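Local coordinates for protein (l-alanine dehydrogenase) (Phormidium lapideum, PDB 1PJC), which catalyses the reversible NAD-dependent oxidative deamination of L-alanine to pyruvate and ammonia, at residues 319-323 and 334-338. Numbering follows the deposited sequence.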
loop_
_atom_site.group_PDB
_atom_site.type_symbol
_atom_site.label_atom_id
_atom_site.label_comp_id
_atom_site.label_asym_id
_atom_site.label_seq_id
_atom_site.Cartn_x
_atom_site.Cartn_y
_atom_site.Cartn_z
ATOM N N TYR A 319 -24.072 -20.998 -18.660
ATOM C CA TYR A 319 -25.085 -20.931 -19.680
ATOM C C TYR A 319 -25.023 -22.131 -20.548
ATOM O O TYR A 319 -26.046 -22.655 -20.962
ATOM C CB TYR A 319 -24.908 -19.698 -20.499
ATOM C CG TYR A 319 -25.260 -18.471 -19.724
ATOM C CD1 TYR A 319 -24.262 -17.563 -19.330
ATOM C CD2 TYR A 319 -26.562 -18.245 -19.303
ATOM C CE1 TYR A 319 -24.568 -16.444 -18.576
ATOM C CE2 TYR A 319 -26.891 -17.102 -18.577
ATOM C CZ TYR A 319 -25.878 -16.210 -18.202
ATOM O OH TYR A 319 -26.178 -15.076 -17.474
ATOM N N VAL A 320 -23.820 -22.609 -20.802
ATOM C CA VAL A 320 -23.673 -23.812 -21.614
ATOM C C VAL A 320 -24.354 -24.977 -20.887
ATOM O O VAL A 320 -25.104 -25.730 -21.465
ATOM C CB VAL A 320 -22.209 -24.108 -21.891
ATOM C CG1 VAL A 320 -22.054 -25.373 -22.645
ATOM C CG2 VAL A 320 -21.576 -22.947 -22.646
ATOM N N VAL A 321 -24.152 -25.060 -19.598
ATOM C CA VAL A 321 -24.738 -26.131 -18.821
ATOM C C VAL A 321 -26.267 -26.101 -18.793
ATOM O O VAL A 321 -26.915 -27.124 -18.962
ATOM C CB VAL A 321 -24.190 -26.128 -17.406
ATOM C CG1 VAL A 321 -25.121 -26.899 -16.493
ATOM C CG2 VAL A 321 -22.802 -26.728 -17.384
ATOM N N LYS A 322 -26.827 -24.919 -18.572
ATOM C CA LYS A 322 -28.269 -24.721 -18.578
ATOM C C LYS A 322 -28.861 -25.180 -19.926
ATOM O O LYS A 322 -29.943 -25.735 -19.974
ATOM C CB LYS A 322 -28.592 -23.240 -18.437
ATOM C CG LYS A 322 -29.050 -22.781 -17.100
ATOM C CD LYS A 322 -29.004 -21.239 -17.005
ATOM C CE LYS A 322 -28.484 -20.751 -15.614
ATOM N NZ LYS A 322 -27.752 -19.419 -15.623
ATOM N N LEU A 323 -28.186 -24.857 -21.021
ATOM C CA LEU A 323 -28.684 -25.206 -22.350
ATOM C C LEU A 323 -28.633 -26.685 -22.581
ATOM O O LEU A 323 -29.545 -27.258 -23.137
ATOM C CB LEU A 323 -27.898 -24.482 -23.440
ATOM C CG LEU A 323 -28.242 -23.005 -23.586
ATOM C CD1 LEU A 323 -27.245 -22.300 -24.515
ATOM C CD2 LEU A 323 -29.705 -22.828 -24.053
ATOM N N ASP A 334 -34.474 -18.538 -18.291
ATOM C CA ASP A 334 -33.423 -17.519 -18.237
ATOM C C ASP A 334 -33.697 -16.339 -19.119
ATOM O O ASP A 334 -33.691 -16.452 -20.344
ATOM C CB ASP A 334 -32.062 -18.110 -18.594
ATOM C CG ASP A 334 -30.904 -17.343 -17.940
ATOM O OD1 ASP A 334 -30.916 -16.091 -17.966
ATOM O OD2 ASP A 334 -30.008 -17.990 -17.366
ATOM N N ASP A 335 -33.929 -15.189 -18.491
ATOM C CA ASP A 335 -34.215 -13.965 -19.201
ATOM C C ASP A 335 -33.019 -13.470 -19.963
ATOM O O ASP A 335 -33.166 -12.925 -21.045
ATOM C CB ASP A 335 -34.647 -12.887 -18.223
ATOM C CG ASP A 335 -36.091 -12.987 -17.868
ATOM O OD1 ASP A 335 -36.679 -11.950 -17.492
ATOM O OD2 ASP A 335 -36.661 -14.103 -18.006
ATOM N N ALA A 336 -31.826 -13.658 -19.383
ATOM C CA ALA A 336 -30.566 -13.206 -20.008
ATOM C C ALA A 336 -30.307 -14.022 -21.254
ATOM O O ALA A 336 -29.931 -13.488 -22.299
ATOM C CB ALA A 336 -29.371 -13.327 -19.028
ATOM N N LEU A 337 -30.574 -15.316 -21.149
ATOM C CA LEU A 337 -30.445 -16.251 -22.255
ATOM C C LEU A 337 -31.469 -15.930 -23.329
ATOM O O LEU A 337 -31.181 -15.960 -24.518
ATOM C CB LEU A 337 -30.685 -17.673 -21.747
ATOM C CG LEU A 337 -29.450 -18.559 -21.694
ATOM C CD1 LEU A 337 -29.760 -20.048 -21.787
ATOM C CD2 LEU A 337 -28.468 -18.143 -22.746
ATOM N N ALA A 338 -32.687 -15.667 -22.890
ATOM C CA ALA A 338 -33.762 -15.308 -23.783
ATOM C C ALA A 338 -33.338 -14.074 -24.610
ATOM O O ALA A 338 -33.706 -13.944 -25.782
ATOM C CB ALA A 338 -35.016 -15.009 -22.973
HETATM O O HOH W 1 -28.255 -15.718 -15.675
#
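Tyr-319 and Lys-322, one turn apart on helix 305-326, both reach the carboxylate of Asp-334, the N-cap residue of helix 335-340. From CB, with CG anti to the carbonyl carbon (chi1 -71°), the Tyr-319 ring heads for the shorter helix. Its CD2 lies 3.8 Å from Leu-337 CG, in an oblique approach; next along, CE2 presents the ring edge to Asp-334 OD2 at 3.5 Å. At the tip, OH lies 4.0 Å from Ala-336 CB and hydrogen-bonds a water, which donates a weak bond to Asp-334 OD2. Lys-322 NZ forms a salt bridge with Asp-334 OD2 at 3.2 Å, meeting that oxygen nearly along its C-O axis, while OD1 caps the helix through weak bonds from the backbone N atoms of Ala-336 and Leu-337. Farther along the helix, Leu-323 CD2 meets Leu-337 CD1 tip to tip at 3.6 Å, and Phe-91 of strand 89-92 touches Tyr-319 and Leu-323, placing the contact against the mixed sheet that contains this strand. An asparagine in place of Asp-334 would probably leave Lys-322 NZ without its countercharge. With its two oxygens divided between cap and salt bridge, one carboxylate couples the start of helix 335-340 to the neighbouring helix, alongside an apolar leucine contact.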